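Local coordinates for protein Exo beta-1,2-glucooligosaccharide sophorohydrolase (non-reducing end) (PDB 5Z06) that hydrolyses linear beta-1,2-glucan and beta-1,2-glucooligosaccharides of four or more units, releasing sophorose from the non-reducing end as an exo-acting glycoside hydrolase, at residues Asp19-Gln24 and Arg37-Val42; Asn78-Glu83 and Val147-Ile152; Gln196-Tyr201 and Val275-Tyr280; Asn429-Trp434 and Pro477-Ser482. All coordinates share one frame; numbering follows the deposited sequence.

The four contacts follow one another along the chain in series, without nesting or crossing. Interaction 1 comes first, closing a short loop that holds the rest of strand 23-28 and strand 32-33. Interaction 2, whose nearest atoms are about 11 Å from those of interaction 1, closes a loop of 63 residues and joins two longer connections of the same calcium-bearing beta region. Interaction 3 closes one of 73 residues, bringing the first and last strands of a smaller beta unit together just before helix 284-297. Interaction 4 lies in the helical part, on the opposite side of the chain's centre from interaction 1; it closes a 42-residue loop and links the segments that follow helices 414-428 and 467-475.

Interaction 1 of 4, residues Asp19-Gln24 and Arg37-Val42; sequences DYFYSQ and RHHLPV
The backbones meet in a single bridge between Asp19 and Pro41, fastened by Tyr20 N donating to Leu40 O at 3.0 Å. From there the grip passes to side chains. Ser23 OG accepts a hydrogen bond from the backbone N of Leu40 at 2.8 Å, fairly straight with 165° at the hydrogen, and itself donates to Tyr20 O at 2.6 Å. The one hydroxyl thus ties its own turn together and fixes it to the facing loop. A chi1 of 64° places OG between the backbone N and carbonyl carbon of Ser23, within reach of both partners.

His39 lies across the same turn. Its ND1 donates to Ser23 O at 2.9 Å, the oxygen sitting somewhat out of the ring plane, while CA of Phe21 covers one ring face in a CH-pi contact, 4.1 Å from the His39 centroid. The contact belongs to the N-terminal beta region, where two antiparallel sheets lie close together: Leu40, whose CB and CG rest on Ser23, also reaches strand 65-71 of one sheet and strand 53-59 of the other. Val42 sets CG2 against the backbone of Asp19 and touches Asn52, a calcium ligand.

Toward the outside, Arg37 bends at chi3 and brings NH2 to Asp19 OD2 at 2.6 Å, a salt bridge in which guanidinium and carboxylate planes stand 71° apart. The other carboxylate oxygen, OD1, is hydrogen-bonded to Asn657, and Phe21 meets Trp658, at strand 658-659, edge-to-face.

Interaction 2 of 4, residues Asn78-Glu83 and Val147-Ile152; sequences NDFFRE and VNDTNI
Asp149 and Phe81 form the tight centre of this contact between two loops. The backbone N of Phe81 donates to Asp149 OD1 at 2.9 Å, reaching the oxygen on its syn side but 31° out of the carboxylate plane. With CG of Asp149 anti to its own carbonyl carbon (chi1 -68°), the carboxylate swings over to the other loop, and its second oxygen, OD2, comes to the ring edge of Phe80, 3.4 Å from CD1. Phe80 is the exposed side of this central part. Ile152 crosses the buried Phe81 side chain at a slant, CG2 lying 3.7 Å from CD2. A water adds a second polar link by donating to both Asp79 O and Asp149 O, each at 2.6 Å. The turn that presents Asp149 is itself braced, since Asn148 O accepts from the backbone N of Asn151 and of Ile152.

The other end is looser. Glu83, an exposed residue, runs alongside Asn148 with the two side chains pointing the same way, and its OE2 comes only within 3.8 Å of Asn148 CB.

Asp79 turns its carboxylate away to salt bridges with Lys153 and Arg317, and Arg82 reaches Asp7 and Asp216. Both loops cross from one antiparallel sheet of the N-terminal beta region to the other: the first leads from strand 65-71 to strand 86-93, and the second returns from strand 132-138 to strand 155-161.

Interaction 3 of 4, residues Gln196-Tyr201 and Val275-Tyr280; sequences QEAKAY and VSATTY
Ala198 and Ala200 point their methyl groups toward the strand opposite, and Val275 and Ala277 point back, so that small side chains interlock along two nearly parallel strands. Ala277 CB sits between the two alanines, 3.7 Å from Ala198 CB and 3.6 Å from Ala200 CB. Val275 contributes its CG2 branch, at 3.8 Å from Ala198 CB. The strand axes run 5.7 Å apart at an angle of 12°, yet between strands 196-200 and 275-278 the join is made by side chains; a backbone bond appears only beyond their ends.

These are edge strands of two sheets, of three and four strands, an order consistent with a fibronectin type III fold, in which the first and last strands run alongside each other.

At the C-terminal end tyrosine takes over. The first torsion of Tyr280 (chi1 46°) sets CG between its backbone N and carbonyl carbon, folding the ring back over the partner strand. There OH donates to Ala200 O at 2.6 Å, with that oxygen near the plane of the ring. Tyr201 O lies over a ring face, toward its rim, and also accepts from Tyr280 N at 3.1 Å. The Tyr201 side chain runs beside that of Tyr280 in the same direction, and its own hydroxyl binds Glu293 on helix 284-297, which connects this beta unit to the helix that follows.

Interaction 4 of 4, residues Asn429-Trp434 and Pro477-Ser482; sequences NVEWSW and PKYGIS
Tyr479 and Glu431 supply the main apolar contact, their side chains running alongside each other. The aliphatic CG of Glu431 lies almost exactly over the ring centre, 3.7 Å from the Tyr479 centroid and 7° off the normal, a clear CH-pi contact. Lys478 CG, from the same segment as the tyrosine, lies over the opposite face, toward its rim, while Asn429 CA approaches the ring edge. The Glu431 chain is extended beyond CG, and its OE1 continues to a hydrogen bond with His365.

Further along, Ile481 places CG2 against the backbone of Ser433, 3.6 Å from CA. This branch stands anti to the carbonyl carbon of Ile481, whereas the ethyl arm is turned between N and that carbon (chi1 67°). Looser packing joins the same CG2 to Trp432 CB at 4.4 Å.

These loops belong to the helical part of the enzyme, whose family falls in the six-hairpin clan, consistent with an (alpha/alpha)6 barrel. One follows helix 414-428 and the other joins helices 467-475 and 485-490; Trp432 packs against helices 392-408 and 467-475.

Among the polar links, Ser433 N donates to Tyr479 O at 3.1 Å. The hydroxyl of Ser433 adds a weak bond to the same oxygen, OG to Tyr479 O measuring 3.4 Å. At the far end of the ring a water bridges the loops, 2.9 Å from Tyr479 OH and donating to Asn429 OD1.

Interaction 1 of 4, residues Asp19-Gln24 and Arg37-Val42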
# COMPACT_ATOMS: atom_id res chain seq x y z
N ASP A 19 -5.35 10.36 -18.31
CA ASP A 19 -5.32 9.09 -18.98
C ASP A 19 -5.18 7.95 -17.98
O ASP A 19 -4.82 8.17 -16.83
CB ASP A 19 -4.16 9.06 -19.97
CG ASP A 19 -2.80 9.33 -19.32
OD1 ASP A 19 -2.23 8.46 -18.63
OD2 ASP A 19 -2.28 10.43 -19.51
N TYR A 20 -5.44 6.73 -18.45
CA TYR A 20 -5.61 5.59 -17.59
C TYR A 20 -4.50 4.58 -17.84
O TYR A 20 -4.37 4.00 -18.92
CB TYR A 20 -6.98 4.94 -17.77
CG TYR A 20 -7.21 3.87 -16.73
CD1 TYR A 20 -7.10 4.17 -15.37
CD2 TYR A 20 -7.47 2.54 -17.09
CE1 TYR A 20 -7.27 3.20 -14.40
CE2 TYR A 20 -7.66 1.57 -16.11
CZ TYR A 20 -7.54 1.92 -14.76
OH TYR A 20 -7.69 1.01 -13.75
N PHE A 21 -3.70 4.38 -16.81
CA PHE A 21 -2.50 3.62 -16.95
C PHE A 21 -2.83 2.24 -17.46
O PHE A 21 -2.19 1.78 -18.39
CB PHE A 21 -1.71 3.53 -15.63
CG PHE A 21 -0.54 2.63 -15.76
CD1 PHE A 21 0.64 3.11 -16.25
CD2 PHE A 21 -0.67 1.28 -15.51
CE1 PHE A 21 1.72 2.27 -16.45
CE2 PHE A 21 0.40 0.43 -15.71
CZ PHE A 21 1.60 0.92 -16.18
N TYR A 22 -3.84 1.62 -16.89
CA TYR A 22 -4.20 0.24 -17.21
C TYR A 22 -5.14 0.17 -18.40
O TYR A 22 -6.21 -0.42 -18.32
CB TYR A 22 -4.85 -0.40 -16.00
CG TYR A 22 -3.91 -0.54 -14.85
CD1 TYR A 22 -2.95 -1.54 -14.83
CD2 TYR A 22 -3.97 0.32 -13.77
CE1 TYR A 22 -2.08 -1.68 -13.76
CE2 TYR A 22 -3.10 0.19 -12.71
CZ TYR A 22 -2.18 -0.81 -12.70
OH TYR A 22 -1.36 -0.90 -11.63
N SER A 23 -4.73 0.79 -19.49
CA SER A 23 -5.45 0.70 -20.73
C SER A 23 -4.46 0.82 -21.85
O SER A 23 -3.32 1.25 -21.68
CB SER A 23 -6.49 1.80 -20.85
OG SER A 23 -5.88 3.06 -20.87
N GLN A 24 -4.92 0.43 -23.01
CA GLN A 24 -4.14 0.57 -24.20
C GLN A 24 -5.09 1.14 -25.24
O GLN A 24 -6.29 0.87 -25.20
CB GLN A 24 -3.56 -0.78 -24.60
CG GLN A 24 -2.61 -0.74 -25.78
CD GLN A 24 -2.06 -2.12 -26.16
OE1 GLN A 24 -2.49 -3.16 -25.64
NE2 GLN A 24 -1.09 -2.13 -27.08
N ARG A 37 -0.22 8.62 -24.93
CA ARG A 37 0.84 7.59 -24.81
C ARG A 37 0.25 6.19 -24.85
O ARG A 37 0.66 5.32 -24.12
CB ARG A 37 1.67 7.78 -23.54
CG ARG A 37 2.37 9.11 -23.42
CD ARG A 37 2.92 9.26 -22.01
NE ARG A 37 1.90 9.92 -21.18
CZ ARG A 37 1.17 9.37 -20.21
NH1 ARG A 37 1.32 8.11 -19.81
NH2 ARG A 37 0.28 10.14 -19.60
N HIS A 38 -0.71 6.01 -25.75
CA HIS A 38 -1.38 4.75 -25.98
C HIS A 38 -2.19 4.27 -24.80
O HIS A 38 -2.39 3.07 -24.66
CB HIS A 38 -0.39 3.69 -26.49
CG HIS A 38 0.34 4.14 -27.71
ND1 HIS A 38 -0.31 4.37 -28.91
CD2 HIS A 38 1.63 4.46 -27.91
CE1 HIS A 38 0.57 4.77 -29.81
NE2 HIS A 38 1.76 4.84 -29.23
N HIS A 39 -2.68 5.21 -24.00
CA HIS A 39 -3.59 4.93 -22.92
C HIS A 39 -4.86 5.67 -23.28
O HIS A 39 -4.82 6.68 -24.00
CB HIS A 39 -3.09 5.45 -21.57
CG HIS A 39 -1.82 4.80 -21.10
ND1 HIS A 39 -1.72 3.46 -20.81
CD2 HIS A 39 -0.60 5.33 -20.83
CE1 HIS A 39 -0.49 3.18 -20.41
NE2 HIS A 39 0.21 4.30 -20.41
N LEU A 40 -5.97 5.16 -22.78
CA LEU A 40 -7.25 5.76 -22.96
C LEU A 40 -7.33 7.02 -22.16
O LEU A 40 -6.77 7.08 -21.08
CB LEU A 40 -8.36 4.82 -22.51
CG LEU A 40 -8.66 3.72 -23.49
CD1 LEU A 40 -9.69 2.78 -22.89
CD2 LEU A 40 -9.19 4.30 -24.80
N PRO A 41 -8.03 8.04 -22.69
CA PRO A 41 -8.23 9.23 -21.88
C PRO A 41 -9.20 8.97 -20.77
O PRO A 41 -10.07 8.11 -20.87
CB PRO A 41 -8.80 10.26 -22.87
CG PRO A 41 -8.44 9.73 -24.21
CD PRO A 41 -8.49 8.24 -24.07
N VAL A 42 -9.05 9.72 -19.70
CA VAL A 42 -9.96 9.66 -18.59
C VAL A 42 -10.84 10.88 -18.72
O VAL A 42 -10.35 12.00 -18.67
CB VAL A 42 -9.22 9.70 -17.25
CG1 VAL A 42 -10.20 9.83 -16.10
CG2 VAL A 42 -8.41 8.43 -17.09

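Interaction 2 of 4, residues Asn78-Glu83 and Val147-Ile152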
# COMPACT_ATOMS: atom_id res chain seq x y z
N ASN A 78 -5.59 -9.28 -3.72
CA ASN A 78 -6.90 -9.32 -4.39
C ASN A 78 -6.90 -10.62 -5.19
O ASN A 78 -6.45 -10.69 -6.34
CB ASN A 78 -7.15 -8.11 -5.32
CG ASN A 78 -7.41 -6.82 -4.57
OD1 ASN A 78 -8.27 -6.04 -4.96
ND2 ASN A 78 -6.63 -6.56 -3.52
N ASP A 79 -7.34 -11.66 -4.50
CA ASP A 79 -7.26 -13.05 -4.98
C ASP A 79 -8.59 -13.76 -4.94
O ASP A 79 -8.77 -14.72 -5.65
CB ASP A 79 -6.25 -13.83 -4.12
CG ASP A 79 -4.89 -13.15 -4.06
OD1 ASP A 79 -4.40 -12.72 -5.13
OD2 ASP A 79 -4.33 -13.00 -2.94
N PHE A 80 -9.50 -13.29 -4.09
CA PHE A 80 -10.79 -13.89 -3.90
C PHE A 80 -11.83 -12.97 -4.48
O PHE A 80 -11.91 -11.81 -4.12
CB PHE A 80 -11.05 -14.12 -2.42
CG PHE A 80 -10.04 -15.04 -1.79
CD1 PHE A 80 -10.01 -16.39 -2.13
CD2 PHE A 80 -9.09 -14.55 -0.90
CE1 PHE A 80 -9.07 -17.25 -1.58
CE2 PHE A 80 -8.15 -15.40 -0.33
CZ PHE A 80 -8.14 -16.75 -0.67
N PHE A 81 -12.62 -13.52 -5.39
CA PHE A 81 -13.59 -12.79 -6.17
C PHE A 81 -14.89 -13.57 -6.20
O PHE A 81 -14.91 -14.80 -6.03
CB PHE A 81 -13.10 -12.57 -7.61
CG PHE A 81 -11.80 -11.82 -7.71
CD1 PHE A 81 -11.78 -10.43 -7.76
CD2 PHE A 81 -10.59 -12.51 -7.73
CE1 PHE A 81 -10.57 -9.74 -7.84
CE2 PHE A 81 -9.38 -11.82 -7.81
CZ PHE A 81 -9.38 -10.44 -7.87
N ARG A 82 -15.96 -12.85 -6.44
CA ARG A 82 -17.25 -13.46 -6.71
C ARG A 82 -17.11 -14.20 -8.01
O ARG A 82 -16.38 -13.76 -8.91
CB ARG A 82 -18.31 -12.39 -6.88
CG ARG A 82 -18.59 -11.61 -5.63
CD ARG A 82 -19.78 -10.73 -5.88
NE ARG A 82 -19.80 -9.55 -5.02
CZ ARG A 82 -20.21 -9.50 -3.75
NH1 ARG A 82 -20.66 -10.58 -3.09
NH2 ARG A 82 -20.19 -8.34 -3.13
N GLU A 83 -17.79 -15.34 -8.11
CA GLU A 83 -17.76 -16.09 -9.36
C GLU A 83 -18.63 -15.30 -10.33
O GLU A 83 -19.78 -15.02 -10.01
CB GLU A 83 -18.26 -17.52 -9.17
CG GLU A 83 -17.33 -18.31 -8.25
CD GLU A 83 -17.68 -19.78 -8.19
OE1 GLU A 83 -18.74 -20.17 -8.74
OE2 GLU A 83 -16.90 -20.55 -7.60
N VAL A 147 -16.03 -19.30 -14.58
CA VAL A 147 -14.96 -18.41 -14.12
C VAL A 147 -14.98 -18.44 -12.61
O VAL A 147 -16.03 -18.31 -12.00
CB VAL A 147 -15.16 -16.97 -14.65
CG1 VAL A 147 -14.11 -16.02 -14.07
CG2 VAL A 147 -15.06 -16.96 -16.17
N ASN A 148 -13.82 -18.62 -12.00
CA ASN A 148 -13.71 -18.63 -10.54
C ASN A 148 -12.29 -18.20 -10.16
O ASN A 148 -11.49 -17.89 -11.05
CB ASN A 148 -14.01 -20.03 -10.01
CG ASN A 148 -13.23 -21.09 -10.74
OD1 ASN A 148 -12.00 -21.11 -10.74
ND2 ASN A 148 -13.95 -21.97 -11.40
N ASP A 149 -11.99 -18.22 -8.86
CA ASP A 149 -10.70 -17.74 -8.34
C ASP A 149 -9.47 -18.38 -8.97
O ASP A 149 -8.45 -17.71 -9.16
CB ASP A 149 -10.65 -17.90 -6.82
CG ASP A 149 -11.61 -16.98 -6.12
OD1 ASP A 149 -12.13 -16.07 -6.78
OD2 ASP A 149 -11.85 -17.15 -4.91
N THR A 150 -9.59 -19.64 -9.36
CA THR A 150 -8.48 -20.37 -9.98
C THR A 150 -8.15 -19.89 -11.40
O THR A 150 -7.05 -20.13 -11.86
CB THR A 150 -8.77 -21.88 -10.06
OG1 THR A 150 -9.79 -22.13 -11.05
CG2 THR A 150 -9.19 -22.47 -8.70
N ASN A 151 -9.10 -19.27 -12.10
CA ASN A 151 -8.87 -18.85 -13.50
C ASN A 151 -9.23 -17.40 -13.86
O ASN A 151 -8.92 -16.97 -14.97
CB ASN A 151 -9.57 -19.82 -14.47
CG ASN A 151 -11.08 -19.86 -14.28
OD1 ASN A 151 -11.68 -18.90 -13.82
ND2 ASN A 151 -11.69 -20.98 -14.64
N ILE A 152 -9.88 -16.67 -12.95
CA ILE A 152 -10.39 -15.32 -13.25
C ILE A 152 -9.28 -14.33 -13.66
O ILE A 152 -9.48 -13.50 -14.54
CB ILE A 152 -11.22 -14.76 -12.06
CG1 ILE A 152 -12.02 -13.54 -12.50
CG2 ILE A 152 -10.34 -14.47 -10.85
CD1 ILE A 152 -13.08 -13.13 -11.50
O HOH W 1 -7.62 -15.63 -7.82

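Interaction 3 of 4, residues Gln196-Tyr201 and Val275-Tyr280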
# COMPACT_ATOMS: atom_id res chain seq x y z
N GLN A 196 -20.43 10.22 10.48
CA GLN A 196 -20.04 10.60 11.84
C GLN A 196 -19.55 12.01 11.86
O GLN A 196 -19.95 12.80 12.72
CB GLN A 196 -18.93 9.70 12.37
CG GLN A 196 -19.39 8.33 12.86
CD GLN A 196 -18.21 7.48 13.34
OE1 GLN A 196 -18.25 6.92 14.44
NE2 GLN A 196 -17.16 7.40 12.53
N GLU A 197 -18.66 12.33 10.94
CA GLU A 197 -18.16 13.69 10.85
C GLU A 197 -17.40 13.93 9.59
O GLU A 197 -17.16 13.01 8.79
CB GLU A 197 -17.27 14.05 12.06
CG GLU A 197 -17.32 15.52 12.54
CD GLU A 197 -18.64 16.26 12.27
OE1 GLU A 197 -19.67 15.96 12.92
OE2 GLU A 197 -18.65 17.17 11.40
N ALA A 198 -17.16 15.22 9.41
CA ALA A 198 -16.27 15.76 8.42
C ALA A 198 -15.15 16.32 9.24
O ALA A 198 -15.38 16.92 10.29
CB ALA A 198 -16.96 16.89 7.67
N LYS A 199 -13.94 16.11 8.78
CA LYS A 199 -12.79 16.68 9.43
C LYS A 199 -11.99 17.36 8.34
O LYS A 199 -11.48 16.70 7.43
CB LYS A 199 -12.04 15.58 10.19
CG LYS A 199 -10.77 15.99 10.90
CD LYS A 199 -10.86 17.23 11.78
CE LYS A 199 -9.47 17.55 12.34
NZ LYS A 199 -9.48 18.84 13.07
N ALA A 200 -11.93 18.68 8.41
CA ALA A 200 -11.20 19.45 7.41
C ALA A 200 -9.76 19.55 7.82
O ALA A 200 -9.41 19.52 8.99
CB ALA A 200 -11.80 20.83 7.22
N TYR A 201 -8.92 19.64 6.81
CA TYR A 201 -7.53 19.98 6.95
C TYR A 201 -7.32 21.16 6.01
O TYR A 201 -8.23 21.98 5.89
CB TYR A 201 -6.69 18.73 6.66
CG TYR A 201 -6.96 17.67 7.69
CD1 TYR A 201 -8.03 16.82 7.55
CD2 TYR A 201 -6.16 17.55 8.83
CE1 TYR A 201 -8.30 15.86 8.49
CE2 TYR A 201 -6.42 16.58 9.79
CZ TYR A 201 -7.49 15.73 9.59
OH TYR A 201 -7.83 14.76 10.49
N VAL A 275 -22.97 16.39 6.93
CA VAL A 275 -21.87 16.94 7.73
C VAL A 275 -21.18 17.97 6.87
O VAL A 275 -21.25 17.90 5.65
CB VAL A 275 -20.87 15.86 8.18
CG1 VAL A 275 -21.57 14.87 9.09
CG2 VAL A 275 -20.21 15.12 7.01
N SER A 276 -20.51 18.91 7.51
CA SER A 276 -19.72 19.90 6.79
C SER A 276 -18.43 20.24 7.49
O SER A 276 -18.26 19.98 8.68
CB SER A 276 -20.52 21.18 6.55
OG SER A 276 -20.88 21.79 7.77
N ALA A 277 -17.53 20.83 6.73
CA ALA A 277 -16.32 21.37 7.30
C ALA A 277 -15.73 22.36 6.35
O ALA A 277 -16.09 22.42 5.18
CB ALA A 277 -15.33 20.25 7.58
N THR A 278 -14.79 23.13 6.86
CA THR A 278 -14.14 24.16 6.06
C THR A 278 -12.66 23.97 6.22
O THR A 278 -12.18 23.89 7.34
CB THR A 278 -14.53 25.56 6.54
OG1 THR A 278 -15.96 25.63 6.64
CG2 THR A 278 -13.99 26.64 5.58
N THR A 279 -11.95 23.90 5.09
CA THR A 279 -10.50 23.83 5.09
C THR A 279 -9.88 25.11 5.61
O THR A 279 -10.46 26.16 5.48
CB THR A 279 -9.89 23.59 3.69
OG1 THR A 279 -10.27 24.64 2.79
CG2 THR A 279 -10.30 22.22 3.14
N TYR A 280 -8.67 25.01 6.13
CA TYR A 280 -8.01 26.13 6.78
C TYR A 280 -6.51 25.98 6.55
O TYR A 280 -6.04 24.86 6.35
CB TYR A 280 -8.31 26.14 8.29
CG TYR A 280 -8.14 24.77 8.89
CD1 TYR A 280 -9.18 23.85 8.83
CD2 TYR A 280 -6.95 24.36 9.46
CE1 TYR A 280 -9.04 22.58 9.33
CE2 TYR A 280 -6.80 23.09 9.97
CZ TYR A 280 -7.85 22.20 9.90
OH TYR A 280 -7.72 20.92 10.40

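Interaction 4 of 4, residues Asn429-Trp434 and Pro477-Ser482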
# COMPACT_ATOMS: atom_id res chain seq x y z
N ASN A 429 10.19 -16.15 24.59
CA ASN A 429 10.06 -17.42 23.89
C ASN A 429 10.38 -17.40 22.42
O ASN A 429 10.32 -18.45 21.80
CB ASN A 429 8.69 -18.06 24.17
CG ASN A 429 8.57 -18.49 25.61
OD1 ASN A 429 9.53 -19.01 26.18
ND2 ASN A 429 7.43 -18.24 26.22
N VAL A 430 10.76 -16.25 21.86
CA VAL A 430 11.25 -16.25 20.49
C VAL A 430 12.62 -16.92 20.50
O VAL A 430 13.60 -16.36 21.02
CB VAL A 430 11.39 -14.85 19.87
CG1 VAL A 430 11.89 -14.98 18.43
CG2 VAL A 430 10.08 -14.10 19.88
N GLU A 431 12.69 -18.12 19.94
CA GLU A 431 13.96 -18.85 19.92
C GLU A 431 14.86 -18.35 18.78
O GLU A 431 15.03 -19.02 17.76
CB GLU A 431 13.72 -20.35 19.80
CG GLU A 431 12.83 -20.92 20.88
CD GLU A 431 12.27 -22.27 20.50
OE1 GLU A 431 13.02 -23.08 19.90
OE2 GLU A 431 11.08 -22.52 20.81
N TRP A 432 15.44 -17.17 18.98
CA TRP A 432 16.33 -16.56 17.98
C TRP A 432 17.45 -17.52 17.57
O TRP A 432 17.74 -17.67 16.39
CB TRP A 432 16.94 -15.24 18.49
CG TRP A 432 15.93 -14.23 18.92
CD1 TRP A 432 15.55 -13.96 20.19
CD2 TRP A 432 15.16 -13.37 18.08
NE1 TRP A 432 14.60 -12.98 20.21
CE2 TRP A 432 14.34 -12.60 18.92
CE3 TRP A 432 15.09 -13.17 16.71
CZ2 TRP A 432 13.43 -11.68 18.42
CZ3 TRP A 432 14.21 -12.24 16.23
CH2 TRP A 432 13.38 -11.51 17.09
N SER A 433 18.04 -18.18 18.55
CA SER A 433 19.15 -19.12 18.34
C SER A 433 18.79 -20.24 17.41
O SER A 433 19.64 -20.68 16.65
CB SER A 433 19.64 -19.70 19.68
OG SER A 433 18.55 -20.18 20.44
N TRP A 434 17.54 -20.69 17.46
CA TRP A 434 17.05 -21.68 16.54
C TRP A 434 17.28 -21.27 15.10
O TRP A 434 17.65 -22.09 14.27
CB TRP A 434 15.55 -21.92 16.72
CG TRP A 434 15.03 -22.86 15.71
CD1 TRP A 434 14.39 -22.54 14.54
CD2 TRP A 434 15.19 -24.29 15.70
NE1 TRP A 434 14.11 -23.68 13.83
CE2 TRP A 434 14.58 -24.77 14.52
CE3 TRP A 434 15.76 -25.21 16.60
CZ2 TRP A 434 14.52 -26.14 14.21
CZ3 TRP A 434 15.69 -26.56 16.29
CH2 TRP A 434 15.09 -27.01 15.10
N PRO A 477 16.60 -12.64 25.92
CA PRO A 477 17.19 -12.98 27.21
C PRO A 477 17.37 -14.48 27.43
O PRO A 477 18.26 -14.88 28.17
CB PRO A 477 16.17 -12.40 28.20
CG PRO A 477 14.87 -12.56 27.48
CD PRO A 477 15.20 -12.21 26.06
N LYS A 478 16.52 -15.29 26.82
CA LYS A 478 16.59 -16.73 27.00
C LYS A 478 17.29 -17.43 25.82
O LYS A 478 18.12 -18.31 26.01
CB LYS A 478 15.19 -17.29 27.20
CG LYS A 478 15.18 -18.78 27.49
CD LYS A 478 13.82 -19.23 27.96
CE LYS A 478 13.89 -20.69 28.33
NZ LYS A 478 12.53 -21.12 28.71
N TYR A 479 16.92 -17.07 24.61
CA TYR A 479 17.38 -17.77 23.42
C TYR A 479 18.21 -16.85 22.57
O TYR A 479 18.17 -16.93 21.35
CB TYR A 479 16.19 -18.27 22.63
CG TYR A 479 15.35 -19.28 23.36
CD1 TYR A 479 15.82 -20.58 23.57
CD2 TYR A 479 14.08 -18.94 23.83
CE1 TYR A 479 15.04 -21.51 24.23
CE2 TYR A 479 13.29 -19.86 24.49
CZ TYR A 479 13.78 -21.15 24.70
OH TYR A 479 13.02 -22.08 25.35
N GLY A 480 18.98 -15.99 23.23
CA GLY A 480 19.81 -15.04 22.57
C GLY A 480 20.90 -15.73 21.81
O GLY A 480 21.22 -16.89 22.05
N ILE A 481 21.43 -15.00 20.85
CA ILE A 481 22.60 -15.42 20.12
C ILE A 481 23.73 -14.52 20.60
O ILE A 481 23.51 -13.46 21.22
CB ILE A 481 22.40 -15.34 18.59
CG1 ILE A 481 22.26 -13.89 18.11
CG2 ILE A 481 21.20 -16.18 18.18
CD1 ILE A 481 22.08 -13.79 16.60
N SER A 482 24.93 -14.96 20.31
CA SER A 482 26.13 -14.26 20.72
C SER A 482 26.19 -12.89 20.03
O SER A 482 25.86 -12.79 18.85
CB SER A 482 27.36 -15.10 20.33
OG SER A 482 28.52 -14.29 20.28
O HOH W 2 10.15 -21.70 24.82